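Long-range contacts in beta-lactamase (Chitinophaga pinensis, PDB 6N36), which probably hydrolyses the beta-lactam ring of antibiotics with two bound zinc ions, as other metallo-beta-lactamases do: residues Lys14-Asp19 with Thr34-Met39; Phe71-Ile76 with Gln97-Lys102; Val105-Ala110 with Met154-Gly159; Ser119-Gly124 with Ser195-Tyr200. One frame throughout, in Å; residues are numbered along the deposited sequence.

Interactions 1 and 3 lie deeper, their centres about 13 and 11 Å from the centre of the chain and on opposite sides of it; interactions 2 and 4 sit farther out, at about 18 and 20 Å. Interaction 1 joins a short helix to a loop next to the zinc site through backbone bonds and a threonine hydroxyl. Interaction 2, a van der Waals contact backed by bridging waters, lies at the start of two neighbouring parallel strands of the larger sheet, and the chain runs on from it into interaction 3. There, paired side-chain amides link that sheet to the smaller one. Interaction 4 relies on aromatic packing between loops, and meets interaction 3 at G159.

Interaction 1 of 4, residues Lys14-Asp19 with Thr34-Met39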
loop_
_atom_site.group_PDB
_atom_site.type_symbol
_atom_site.label_atom_id
_atom_site.label_comp_id
_atom_site.label_asym_id
_atom_site.label_seq_id
_atom_site.Cartn_x
_atom_site.Cartn_y
_atom_site.Cartn_z
ATOM N N LYS A 14 -7.712 -15.026 -7.529
ATOM C CA LYS A 14 -9.178 -14.777 -7.469
ATOM C C LYS A 14 -9.499 -13.824 -6.305
ATOM O O LYS A 14 -10.450 -12.980 -6.437
ATOM C CB LYS A 14 -9.920 -16.110 -7.365
ATOM C CG LYS A 14 -9.829 -16.765 -5.991
ATOM C CD LYS A 14 -10.629 -18.092 -5.875
ATOM C CE LYS A 14 -9.695 -19.272 -5.733
ATOM N NZ LYS A 14 -8.765 -19.137 -4.582
ATOM N N GLU A 15 -8.746 -13.884 -5.191
ATOM C CA GLU A 15 -9.053 -13.020 -4.019
ATOM C C GLU A 15 -8.664 -11.556 -4.304
ATOM O O GLU A 15 -9.174 -10.615 -3.611
ATOM C CB GLU A 15 -8.325 -13.552 -2.788
ATOM C CG GLU A 15 -8.845 -14.913 -2.354
ATOM C CD GLU A 15 -8.338 -15.387 -0.999
ATOM O OE1 GLU A 15 -7.410 -14.740 -0.452
ATOM O OE2 GLU A 15 -8.889 -16.393 -0.474
ATOM N N TRP A 16 -7.821 -11.321 -5.310
ATOM C CA TRP A 16 -7.419 -9.922 -5.653
ATOM C C TRP A 16 -8.608 -9.161 -6.237
ATOM O O TRP A 16 -8.683 -7.933 -6.084
ATOM C CB TRP A 16 -6.260 -9.912 -6.652
ATOM C CG TRP A 16 -4.951 -10.312 -6.066
ATOM C CD1 TRP A 16 -4.697 -10.736 -4.797
ATOM C CD2 TRP A 16 -3.718 -10.392 -6.789
ATOM N NE1 TRP A 16 -3.374 -11.083 -4.684
ATOM C CE2 TRP A 16 -2.742 -10.829 -5.872
ATOM C CE3 TRP A 16 -3.358 -10.147 -8.119
ATOM C CZ2 TRP A 16 -1.420 -11.048 -6.279
ATOM C CZ3 TRP A 16 -2.051 -10.327 -8.505
ATOM C CH2 TRP A 16 -1.109 -10.800 -7.592
ATOM N N SER A 17 -9.454 -9.856 -6.970
ATOM C CA SER A 17 -10.558 -9.251 -7.755
ATOM C C SER A 17 -11.897 -9.453 -7.031
ATOM O O SER A 17 -12.888 -8.846 -7.468
ATOM C CB SER A 17 -10.557 -9.826 -9.159
ATOM O OG SER A 17 -9.486 -9.251 -9.903
ATOM N N ALA A 18 -11.933 -10.298 -5.996
ATOM C CA ALA A 18 -13.179 -10.671 -5.270
ATOM C C ALA A 18 -13.730 -9.433 -4.552
ATOM O O ALA A 18 -12.986 -8.743 -3.851
ATOM C CB ALA A 18 -12.949 -11.785 -4.284
ATOM N N ASP A 19 -15.022 -9.203 -4.657
ATOM C CA ASP A 19 -15.640 -8.025 -4.016
ATOM C C ASP A 19 -15.610 -8.207 -2.503
ATOM O O ASP A 19 -15.524 -9.336 -1.976
ATOM C CB ASP A 19 -17.042 -7.784 -4.564
ATOM C CG ASP A 19 -17.572 -6.376 -4.391
ATOM O OD1 ASP A 19 -16.838 -5.487 -3.867
ATOM O OD2 ASP A 19 -18.723 -6.184 -4.746
ATOM N N THR A 34 -10.463 -4.942 -2.123
ATOM C CA THR A 34 -11.082 -6.237 -2.458
ATOM C C THR A 34 -10.895 -7.211 -1.293
ATOM O O THR A 34 -10.436 -6.838 -0.200
ATOM C CB THR A 34 -10.497 -6.744 -3.772
ATOM O OG1 THR A 34 -9.095 -6.933 -3.591
ATOM C CG2 THR A 34 -10.788 -5.825 -4.927
ATOM N N TYR A 35 -11.305 -8.465 -1.495
ATOM C CA TYR A 35 -11.116 -9.466 -0.416
ATOM C C TYR A 35 -9.648 -9.460 0.027
ATOM O O TYR A 35 -9.420 -9.579 1.216
ATOM C CB TYR A 35 -11.613 -10.845 -0.863
ATOM C CG TYR A 35 -11.653 -11.866 0.249
ATOM C CD1 TYR A 35 -12.762 -11.966 1.072
ATOM C CD2 TYR A 35 -10.604 -12.733 0.459
ATOM C CE1 TYR A 35 -12.805 -12.885 2.118
ATOM C CE2 TYR A 35 -10.613 -13.633 1.511
ATOM C CZ TYR A 35 -11.722 -13.705 2.334
ATOM O OH TYR A 35 -11.753 -14.590 3.379
ATOM N N ASP A 36 -8.684 -9.433 -0.899
ATOM C CA ASP A 36 -7.259 -9.547 -0.550
ATOM C C ASP A 36 -6.571 -8.190 -0.635
ATOM O O ASP A 36 -5.589 -7.968 0.137
ATOM C CB ASP A 36 -6.518 -10.584 -1.386
ATOM C CG ASP A 36 -5.139 -10.823 -0.822
ATOM O OD1 ASP A 36 -5.064 -11.199 0.384
ATOM O OD2 ASP A 36 -4.160 -10.604 -1.555
ATOM N N LEU A 37 -6.895 -7.362 -1.614
ATOM C CA LEU A 37 -6.031 -6.162 -1.874
ATOM C C LEU A 37 -6.554 -4.948 -1.127
ATOM O O LEU A 37 -7.676 -4.452 -1.366
ATOM C CB LEU A 37 -5.965 -5.876 -3.374
ATOM C CG LEU A 37 -5.307 -6.930 -4.228
ATOM C CD1 LEU A 37 -5.288 -6.489 -5.667
ATOM C CD2 LEU A 37 -3.901 -7.242 -3.730
ATOM N N GLY A 38 -5.675 -4.412 -0.291
ATOM C CA GLY A 38 -5.965 -3.283 0.583
ATOM C C GLY A 38 -5.879 -1.982 -0.211
ATOM O O GLY A 38 -4.860 -1.698 -0.832
ATOM N N MET A 39 -6.948 -1.203 -0.168
ATOM C CA MET A 39 -7.097 0.115 -0.825
ATOM C C MET A 39 -7.763 0.952 0.233
ATOM O O MET A 39 -8.749 0.500 0.807
ATOM C CB MET A 39 -7.951 0.094 -2.080
ATOM C CG MET A 39 -7.428 -0.891 -3.083
ATOM S SD MET A 39 -8.536 -1.154 -4.463
ATOM C CE MET A 39 -8.226 -2.915 -4.704
HETATM O O HOH W 1 -7.066 -12.874 1.439
HETATM O O HOH W 2 -1.910 -12.429 -2.513
#
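The indole of W16 has L37 packed against one face: CD2 lies 3.9 Å from the centroid of the five-membered ring, shifted toward its rim, while L37 CD1 touches the W16 CB. D36 runs alongside the same indole, its carboxylate almost coplanar with it (11° apart). W16 NE1 donates to a water at 2.9 Å, which in turn donates to D36 OD2. A second water donates to both E15 OE1 and D36 OD1, bridging two like-charged groups whose atoms OE1 and OD1 stand 4.3 Å apart. E15 in turn lies beside the Y35 ring, which stacks on H233.

Backbone carbonyls of 14-19 hold the loop 34-39. D36 N donates to E15 O and Y35 N to A18 O (2.9 Å). With chi1 at 62°, T34 OG1 sits where it can donate to W16 O (2.7 Å) and accept from L37 N, the latter closing an ST motif; the hydroxyl therefore ties the loop to itself and to the helix at once. D36 OD2 also accepts from ND1 of the zinc ligand H226, and L37 rests on D87 and H88, ligands of the same metal. This is a carboxylate-histidine-zinc arrangement, with D36 in the second shell of the dinuclear site.

Interaction 2 of 4, residues Phe71-Ile76 with Gln97-Lys102; sequences FKFKDI and QQTHAK
Q98, near the end of helix 92-99, reaches across to F73 with an extended side chain. Its OE1 comes within 3.3 Å of F73 CE2, the amide turned 58° from the ring, and its CB touches the same ring carbon; the other end of the amide, NE2, is bonded to D59. The backbone oxygen of Q98 has the aliphatic part of K74 beside it, CG at 3.8 Å, and accepts a hydrogen bond from a water to which K74 NZ donates only weakly.

The methyl of T99 stands over a face of the F73 ring, CG2 4.0 Å from the centroid and 14° off the normal, and also meets F73 O. The torsion chi1 of 61° gives the two branches separate tasks: CG2 faces the ring, while OG1 turns back to its own chain, bonded to V95 O and accepting from A101 N in an ST turn. T99 O receives two waters, one shared with K74 O (2.7 Å from that oxygen) and the other with I76 O.

Past H100, whose positive phi takes the chain out of the helix, A101 sets its CB against I76 O (3.5 Å) and I76 CG2. K102 then pairs through its backbone with R77 and L79. The contact lies where the chain enters parallel strands 76-80 and 102-106, within the beta-alpha-beta crossover that helix 92-99 helps to make.

The direct touches are van der Waals, carbon on carbon or carbon against oxygen, none a hydrogen bond, with F73 inserted between T99 and helix 58-69; waters bridge K74 O, I76 O and T99 O, giving these carbonyls partners that the other segment does not supply directly.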
loop_
_atom_site.group_PDB
_atom_site.type_symbol
_atom_site.label_atom_id
_atom_site.label_comp_id
_atom_site.label_asym_id
_atom_site.label_seq_id
_atom_site.Cartn_x
_atom_site.Cartn_y
_atom_site.Cartn_z
ATOM N N PHE A 71 -19.363 8.733 -0.803
ATOM C CA PHE A 71 -18.325 9.675 -1.281
ATOM C C PHE A 71 -18.233 9.609 -2.804
ATOM O O PHE A 71 -18.571 8.547 -3.427
ATOM C CB PHE A 71 -16.967 9.351 -0.680
ATOM C CG PHE A 71 -16.972 9.349 0.830
ATOM C CD1 PHE A 71 -17.134 10.559 1.496
ATOM C CD2 PHE A 71 -16.846 8.189 1.564
ATOM C CE1 PHE A 71 -17.151 10.605 2.883
ATOM C CE2 PHE A 71 -16.891 8.227 2.955
ATOM C CZ PHE A 71 -17.030 9.440 3.597
ATOM N N LYS A 72 -17.802 10.700 -3.388
ATOM C CA LYS A 72 -17.622 10.822 -4.848
ATOM C C LYS A 72 -16.176 10.522 -5.229
ATOM O O LYS A 72 -15.249 11.166 -4.736
ATOM C CB LYS A 72 -18.027 12.208 -5.345
ATOM C CG LYS A 72 -19.525 12.434 -5.432
ATOM C CD LYS A 72 -19.954 13.523 -6.416
ATOM C CE LYS A 72 -18.919 14.594 -6.670
ATOM N NZ LYS A 72 -19.542 15.942 -6.710
ATOM N N PHE A 73 -16.013 9.553 -6.093
ATOM C CA PHE A 73 -14.700 9.194 -6.677
ATOM C C PHE A 73 -13.949 10.429 -7.175
ATOM O O PHE A 73 -12.761 10.561 -6.986
ATOM C CB PHE A 73 -15.002 8.244 -7.819
ATOM C CG PHE A 73 -13.844 7.667 -8.583
ATOM C CD1 PHE A 73 -12.932 6.823 -7.992
ATOM C CD2 PHE A 73 -13.748 7.900 -9.929
ATOM C CE1 PHE A 73 -11.900 6.253 -8.719
ATOM C CE2 PHE A 73 -12.739 7.305 -10.673
ATOM C CZ PHE A 73 -11.849 6.454 -10.066
ATOM N N LYS A 74 -14.643 11.346 -7.854
ATOM C CA LYS A 74 -13.972 12.500 -8.470
ATOM C C LYS A 74 -13.482 13.490 -7.410
ATOM O O LYS A 74 -12.768 14.429 -7.773
ATOM C CB LYS A 74 -14.854 13.103 -9.572
ATOM C CG LYS A 74 -14.856 12.251 -10.843
ATOM C CD LYS A 74 -15.823 12.722 -11.957
ATOM C CE LYS A 74 -16.185 11.567 -12.883
ATOM N NZ LYS A 74 -16.902 11.973 -14.126
ATOM N N ASP A 75 -13.746 13.251 -6.123
ATOM C CA ASP A 75 -13.219 14.101 -5.011
ATOM C C ASP A 75 -11.882 13.571 -4.496
ATOM O O ASP A 75 -11.301 14.220 -3.648
ATOM C CB ASP A 75 -14.245 14.204 -3.895
ATOM C CG ASP A 75 -15.423 15.093 -4.222
ATOM O OD1 ASP A 75 -15.217 16.026 -5.068
ATOM O OD2 ASP A 75 -16.495 14.860 -3.662
ATOM N N ILE A 76 -11.349 12.476 -5.042
ATOM C CA ILE A 76 -9.949 12.051 -4.737
ATOM C C ILE A 76 -9.003 13.108 -5.292
ATOM O O ILE A 76 -9.122 13.455 -6.500
ATOM C CB ILE A 76 -9.650 10.689 -5.311
ATOM C CG1 ILE A 76 -10.531 9.635 -4.668
ATOM C CG2 ILE A 76 -8.141 10.383 -5.206
ATOM C CD1 ILE A 76 -10.446 8.318 -5.414
ATOM N N GLN A 97 -6.436 9.525 -14.599
ATOM C CA GLN A 97 -7.109 10.068 -15.809
ATOM C C GLN A 97 -8.525 10.524 -15.444
ATOM O O GLN A 97 -8.945 11.598 -15.956
ATOM C CB GLN A 97 -7.176 9.032 -16.922
ATOM C CG GLN A 97 -7.746 9.655 -18.186
ATOM C CD GLN A 97 -8.029 8.630 -19.243
ATOM O OE1 GLN A 97 -7.912 7.420 -19.017
ATOM N NE2 GLN A 97 -8.420 9.129 -20.405
ATOM N N GLN A 98 -9.246 9.749 -14.632
ATOM C CA GLN A 98 -10.673 9.996 -14.323
ATOM C C GLN A 98 -10.846 11.095 -13.296
ATOM O O GLN A 98 -11.988 11.637 -13.277
ATOM C CB GLN A 98 -11.354 8.702 -13.882
ATOM C CG GLN A 98 -11.469 7.723 -15.012
ATOM C CD GLN A 98 -12.030 6.410 -14.529
ATOM O OE1 GLN A 98 -13.049 6.382 -13.847
ATOM N NE2 GLN A 98 -11.370 5.314 -14.906
ATOM N N THR A 99 -9.872 11.342 -12.404
ATOM C CA THR A 99 -10.030 12.229 -11.229
ATOM C C THR A 99 -9.161 13.479 -11.375
ATOM O O THR A 99 -9.462 14.425 -10.701
ATOM C CB THR A 99 -9.657 11.525 -9.913
ATOM O OG1 THR A 99 -8.283 11.165 -10.032
ATOM C CG2 THR A 99 -10.477 10.290 -9.603
ATOM N N HIS A 100 -8.095 13.449 -12.169
ATOM C CA HIS A 100 -7.031 14.480 -12.187
ATOM C C HIS A 100 -6.436 14.671 -10.785
ATOM O O HIS A 100 -5.850 15.702 -10.477
ATOM C CB HIS A 100 -7.584 15.743 -12.907
ATOM C CG HIS A 100 -7.528 15.604 -14.399
ATOM N ND1 HIS A 100 -7.688 16.673 -15.256
ATOM C CD2 HIS A 100 -7.318 14.514 -15.195
ATOM C CE1 HIS A 100 -7.588 16.255 -16.506
ATOM N NE2 HIS A 100 -7.363 14.930 -16.497
ATOM N N ALA A 101 -6.402 13.619 -9.971
ATOM C CA ALA A 101 -5.669 13.650 -8.693
ATOM C C ALA A 101 -4.162 13.723 -8.942
ATOM O O ALA A 101 -3.699 13.347 -10.071
ATOM C CB ALA A 101 -6.048 12.428 -7.895
ATOM N N LYS A 102 -3.433 14.233 -7.948
ATOM C CA LYS A 102 -1.960 14.315 -7.993
ATOM C C LYS A 102 -1.380 12.972 -7.571
ATOM O O LYS A 102 -1.734 12.484 -6.508
ATOM C CB LYS A 102 -1.439 15.406 -7.055
ATOM C CG LYS A 102 -1.861 16.824 -7.423
ATOM C CD LYS A 102 -1.144 17.789 -6.504
ATOM C CE LYS A 102 -1.740 19.172 -6.396
ATOM N NZ LYS A 102 -1.354 19.792 -5.099
HETATM O O HOH W 3 -11.934 15.166 -10.283
HETATM O O HOH W 4 -14.022 10.648 -15.241
HETATM O O HOH W 5 -8.672 15.534 -8.213
#

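Interaction 3 of 4, residues Val105-Ala110 with Met154-Gly159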
loop_
_atom_site.group_PDB
_atom_site.type_symbol
_atom_site.label_atom_id
_atom_site.label_comp_id
_atom_site.label_asym_id
_atom_site.label_seq_id
_atom_site.Cartn_x
_atom_site.Cartn_y
_atom_site.Cartn_z
ATOM N N VAL A 105 4.698 9.942 -5.180
ATOM C CA VAL A 105 5.420 8.639 -5.192
ATOM C C VAL A 105 6.822 8.831 -4.627
ATOM O O VAL A 105 7.473 9.867 -4.908
ATOM C CB VAL A 105 5.439 7.967 -6.566
ATOM C CG1 VAL A 105 6.216 8.766 -7.587
ATOM C CG2 VAL A 105 5.949 6.532 -6.478
ATOM N N ASN A 106 7.220 7.902 -3.791
ATOM C CA ASN A 106 8.613 7.709 -3.356
ATOM C C ASN A 106 9.540 7.891 -4.556
ATOM O O ASN A 106 9.365 7.265 -5.560
ATOM C CB ASN A 106 8.767 6.330 -2.717
ATOM C CG ASN A 106 10.064 6.098 -1.977
ATOM O OD1 ASN A 106 11.081 6.715 -2.295
ATOM N ND2 ASN A 106 10.056 5.123 -1.102
ATOM N N GLU A 107 10.501 8.788 -4.439
ATOM C CA GLU A 107 11.501 9.050 -5.499
ATOM C C GLU A 107 12.086 7.725 -5.994
ATOM O O GLU A 107 12.348 7.633 -7.176
ATOM C CB GLU A 107 12.627 9.958 -4.987
ATOM C CG GLU A 107 13.132 9.580 -3.603
ATOM C CD GLU A 107 14.529 10.021 -3.211
ATOM O OE1 GLU A 107 15.099 9.398 -2.275
ATOM O OE2 GLU A 107 15.028 11.001 -3.801
ATOM N N LYS A 108 12.249 6.754 -5.091
ATOM C CA LYS A 108 12.946 5.488 -5.416
ATOM C C LYS A 108 12.058 4.570 -6.280
ATOM O O LYS A 108 12.609 3.640 -6.850
ATOM C CB LYS A 108 13.412 4.807 -4.129
ATOM C CG LYS A 108 14.436 5.600 -3.321
ATOM C CD LYS A 108 14.753 4.978 -1.973
ATOM C CE LYS A 108 15.590 3.715 -2.068
ATOM N NZ LYS A 108 17.029 4.023 -2.340
ATOM N N ASP A 109 10.728 4.812 -6.332
ATOM C CA ASP A 109 9.822 4.010 -7.217
ATOM C C ASP A 109 9.326 4.854 -8.400
ATOM O O ASP A 109 8.552 4.341 -9.222
ATOM C CB ASP A 109 8.624 3.396 -6.477
ATOM C CG ASP A 109 8.777 1.928 -6.035
ATOM O OD1 ASP A 109 9.854 1.311 -6.334
ATOM O OD2 ASP A 109 7.815 1.406 -5.405
ATOM N N ALA A 110 9.730 6.113 -8.524
ATOM C CA ALA A 110 9.162 6.985 -9.575
ATOM C C ALA A 110 9.446 6.441 -10.977
ATOM O O ALA A 110 8.540 6.432 -11.837
ATOM C CB ALA A 110 9.692 8.381 -9.413
ATOM N N MET A 154 5.250 9.675 5.127
ATOM C CA MET A 154 5.783 8.513 4.356
ATOM C C MET A 154 7.084 8.042 5.020
ATOM O O MET A 154 7.918 8.927 5.396
ATOM C CB MET A 154 6.034 8.863 2.893
ATOM C CG MET A 154 6.434 7.636 2.094
ATOM S SD MET A 154 8.278 7.369 2.133
ATOM C CE MET A 154 8.721 8.356 0.733
ATOM N N ARG A 155 7.233 6.742 5.266
ATOM C CA ARG A 155 8.519 6.197 5.722
ATOM C C ARG A 155 9.031 5.232 4.667
ATOM O O ARG A 155 8.261 4.346 4.265
ATOM C CB ARG A 155 8.443 5.536 7.095
ATOM C CG ARG A 155 8.019 6.450 8.237
ATOM C CD ARG A 155 8.946 7.613 8.463
ATOM N NE ARG A 155 10.360 7.300 8.494
ATOM C CZ ARG A 155 11.070 7.030 9.593
ATOM N NH1 ARG A 155 10.480 6.961 10.778
ATOM N NH2 ARG A 155 12.347 6.717 9.463
ATOM N N GLN A 156 10.281 5.386 4.240
ATOM C CA GLN A 156 10.873 4.503 3.217
ATOM C C GLN A 156 11.178 3.144 3.847
ATOM O O GLN A 156 11.952 3.071 4.818
ATOM C CB GLN A 156 12.105 5.105 2.539
ATOM C CG GLN A 156 11.810 6.356 1.730
ATOM C CD GLN A 156 13.092 6.897 1.134
ATOM O OE1 GLN A 156 14.138 6.875 1.804
ATOM N NE2 GLN A 156 13.026 7.418 -0.085
ATOM N N HIS A 157 10.607 2.095 3.262
ATOM C CA HIS A 157 10.725 0.695 3.715
ATOM C C HIS A 157 11.167 -0.138 2.523
ATOM O O HIS A 157 10.438 -1.005 2.083
ATOM C CB HIS A 157 9.443 0.262 4.410
ATOM C CG HIS A 157 9.252 0.929 5.705
ATOM N ND1 HIS A 157 8.006 1.114 6.262
ATOM C CD2 HIS A 157 10.157 1.433 6.597
ATOM C CE1 HIS A 157 8.142 1.770 7.386
ATOM N NE2 HIS A 157 9.435 2.004 7.637
ATOM N N PRO A 158 12.358 0.140 1.962
ATOM C CA PRO A 158 12.757 -0.454 0.694
ATOM C C PRO A 158 13.008 -1.966 0.810
ATOM O O PRO A 158 13.206 -2.528 1.920
ATOM C CB PRO A 158 14.028 0.240 0.342
ATOM C CG PRO A 158 14.596 0.640 1.684
ATOM C CD PRO A 158 13.366 1.104 2.459
ATOM N N GLY A 159 13.008 -2.608 -0.353
ATOM C CA GLY A 159 13.389 -4.013 -0.521
ATOM C C GLY A 159 12.399 -4.703 -1.437
ATOM O O GLY A 159 12.767 -5.078 -2.563
#
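Q156 NE2 donates to N106 OD1 at 3.0 Å, the one direct hydrogen bond between these segments. It is moderately bent (147° at the hydrogen), and the donor is tilted from the plane of the N106 amide; the two amides are nonetheless only 22° from parallel. From the opposite face of that plane comes K108 N, also 3.0 Å away, its bond nearly straight at the hydrogen though well above the plane, closing an Asx turn. Two donors thus grip OD1 and fix the rotation of the N106 side chain, whose CG lies anti to the backbone N (chi1 -168°). ND2, at the other end of the amide, bonds weakly to G163 O.

The van der Waals part is small. M154 folds back at chi2 and chi3 to press CE against N106 CG at 3.8 Å, and the CG methylene of Q156 lies 3.6 Å from N106 ND2.

Outside the pair, D141 accepts from Q156 N and forms a salt bridge with R155; within 105-110, D109 OD2 bonds T161 OG1 and A84 N. The pairing joins the ends of strands 102-106 and 150-156, one from each sheet of the alpha-beta/beta-alpha sandwich of metallo-beta-lactamases, at the strand ends that face the metal site, where the loop after 150-156 brings in the zinc ligand H160.

Interaction 4 of 4, residues Ser119-Gly124 with Ser195-Tyr200; sequences SDYVMG and SGMPLY
Y121 and Y200 form a T-shaped pair: the edge of Y200 points into the face of Y121, with CD2 3.4 Å above the middle of that ring, the centroids 4.8 Å apart and the planes at 77°. On the opposite face of Y121 sits V122 CG2, so the ring is clamped between the two. M197 approaches at its edge, where M197 CG meets Y121 CD2 at 3.9 Å, and curls round through chi2 and chi3 until CE reaches Y121 O. Next to the ring, Y121 CB packs on L199 CB at 4.0 Å. The same carbonyl, Y121 O, accepts a hydrogen bond from a water (2.8 Å) that itself accepts from L199 N, the polar bridge of an otherwise apolar contact.

What sets these groups in place lies one layer back. D120 OD1 accepts from V122 N and M123 N, which come from opposite faces of the carboxylate and shape the chain around Y121 in an Asx turn and motif. Across the way, a type I turn from M197 to Y200 is closed by backbone bonds in both directions between its end residues. The hydroxyls are held by residues beyond the two segments: Y121 OH bonds to G159 O and Y200 OH to D206. Two loops thus pack together at the rim of the fold, with D120 of the first, touching the zinc ligand H85, on the side toward the dinuclear metal site.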
loop_
_atom_site.group_PDB
_atom_site.type_symbol
_atom_site.label_atom_id
_atom_site.label_comp_id
_atom_site.label_asym_id
_atom_site.label_seq_id
_atom_site.Cartn_x
_atom_site.Cartn_y
_atom_site.Cartn_z
ATOM N N SER A 119 11.130 -1.921 -15.661
ATOM C CA SER A 119 12.432 -1.918 -14.930
ATOM C C SER A 119 12.380 -2.723 -13.623
ATOM O O SER A 119 13.358 -2.663 -12.880
ATOM C CB SER A 119 12.898 -0.515 -14.691
ATOM O OG SER A 119 11.961 0.280 -13.985
ATOM N N ASP A 120 11.328 -3.521 -13.381
ATOM C CA ASP A 120 11.208 -4.251 -12.103
ATOM C C ASP A 120 12.384 -5.210 -11.918
ATOM O O ASP A 120 12.726 -5.986 -12.835
ATOM C CB ASP A 120 9.896 -5.008 -12.036
ATOM C CG ASP A 120 9.633 -5.543 -10.641
ATOM O OD1 ASP A 120 10.139 -6.652 -10.304
ATOM O OD2 ASP A 120 9.006 -4.788 -9.862
ATOM N N TYR A 121 13.015 -5.208 -10.749
ATOM C CA TYR A 121 14.267 -5.982 -10.575
ATOM C C TYR A 121 14.042 -7.479 -10.590
ATOM O O TYR A 121 15.017 -8.224 -10.807
ATOM C CB TYR A 121 15.016 -5.555 -9.314
ATOM C CG TYR A 121 14.468 -6.022 -7.988
ATOM C CD1 TYR A 121 13.488 -5.335 -7.300
ATOM C CD2 TYR A 121 15.019 -7.120 -7.351
ATOM C CE1 TYR A 121 13.068 -5.726 -6.026
ATOM C CE2 TYR A 121 14.611 -7.530 -6.099
ATOM C CZ TYR A 121 13.627 -6.832 -5.412
ATOM O OH TYR A 121 13.270 -7.238 -4.141
ATOM N N VAL A 122 12.806 -7.952 -10.436
ATOM C CA VAL A 122 12.475 -9.404 -10.499
ATOM C C VAL A 122 11.714 -9.638 -11.802
ATOM O O VAL A 122 12.145 -10.488 -12.596
ATOM C CB VAL A 122 11.668 -9.882 -9.278
ATOM C CG1 VAL A 122 11.209 -11.358 -9.411
ATOM C CG2 VAL A 122 12.378 -9.672 -7.967
ATOM N N MET A 123 10.681 -8.847 -12.064
ATOM C CA MET A 123 9.656 -9.174 -13.085
ATOM C C MET A 123 9.862 -8.358 -14.347
ATOM O O MET A 123 8.977 -8.483 -15.240
ATOM C CB MET A 123 8.244 -8.899 -12.520
ATOM C CG MET A 123 7.900 -9.795 -11.358
ATOM S SD MET A 123 6.297 -9.411 -10.620
ATOM C CE MET A 123 6.681 -7.878 -9.788
ATOM N N GLY A 124 10.945 -7.574 -14.475
ATOM C CA GLY A 124 11.155 -6.601 -15.570
ATOM C C GLY A 124 11.706 -7.221 -16.882
ATOM O O GLY A 124 11.909 -8.469 -16.935
ATOM N N SER A 195 22.231 -11.043 -1.535
ATOM C CA SER A 195 23.590 -10.507 -1.698
ATOM C C SER A 195 23.612 -9.402 -2.773
ATOM O O SER A 195 24.607 -8.649 -2.859
ATOM C CB SER A 195 24.585 -11.622 -2.024
ATOM O OG SER A 195 24.181 -12.339 -3.188
ATOM N N GLY A 196 22.569 -9.282 -3.574
ATOM C CA GLY A 196 22.537 -8.261 -4.627
ATOM C C GLY A 196 21.860 -8.785 -5.859
ATOM O O GLY A 196 22.208 -9.877 -6.297
ATOM N N MET A 197 20.961 -7.989 -6.424
ATOM C CA MET A 197 20.309 -8.342 -7.688
ATOM C C MET A 197 20.848 -7.427 -8.773
ATOM O O MET A 197 21.238 -6.268 -8.516
ATOM C CB MET A 197 18.801 -8.203 -7.595
ATOM C CG MET A 197 18.194 -9.299 -6.751
ATOM S SD MET A 197 18.147 -10.843 -7.614
ATOM C CE MET A 197 16.671 -10.638 -8.609
ATOM N N PRO A 198 20.985 -7.932 -9.994
ATOM C CA PRO A 198 21.587 -7.116 -11.062
ATOM C C PRO A 198 20.947 -5.730 -11.260
ATOM O O PRO A 198 21.668 -4.761 -11.511
ATOM C CB PRO A 198 21.394 -8.028 -12.278
ATOM C CG PRO A 198 21.584 -9.387 -11.693
ATOM C CD PRO A 198 20.749 -9.338 -10.438
ATOM N N LEU A 199 19.619 -5.615 -11.211
ATOM C CA LEU A 199 18.948 -4.306 -11.329
ATOM C C LEU A 199 18.663 -3.676 -9.954
ATOM O O LEU A 199 18.025 -2.604 -9.904
ATOM C CB LEU A 199 17.662 -4.497 -12.117
ATOM C CG LEU A 199 17.830 -4.958 -13.555
ATOM C CD1 LEU A 199 16.473 -4.930 -14.243
ATOM C CD2 LEU A 199 18.819 -4.111 -14.332
ATOM N N TYR A 200 19.145 -4.285 -8.852
ATOM C CA TYR A 200 18.993 -3.746 -7.477
ATOM C C TYR A 200 20.099 -4.230 -6.562
ATOM O O TYR A 200 19.923 -5.108 -5.702
ATOM C CB TYR A 200 17.601 -4.100 -7.003
ATOM C CG TYR A 200 17.111 -3.461 -5.740
ATOM C CD1 TYR A 200 17.753 -2.394 -5.117
ATOM C CD2 TYR A 200 15.989 -3.959 -5.128
ATOM C CE1 TYR A 200 17.247 -1.864 -3.937
ATOM C CE2 TYR A 200 15.448 -3.407 -3.997
ATOM C CZ TYR A 200 16.093 -2.348 -3.380
ATOM O OH TYR A 200 15.548 -1.789 -2.236
HETATM O O HOH W 6 17.760 -7.933 -10.995
#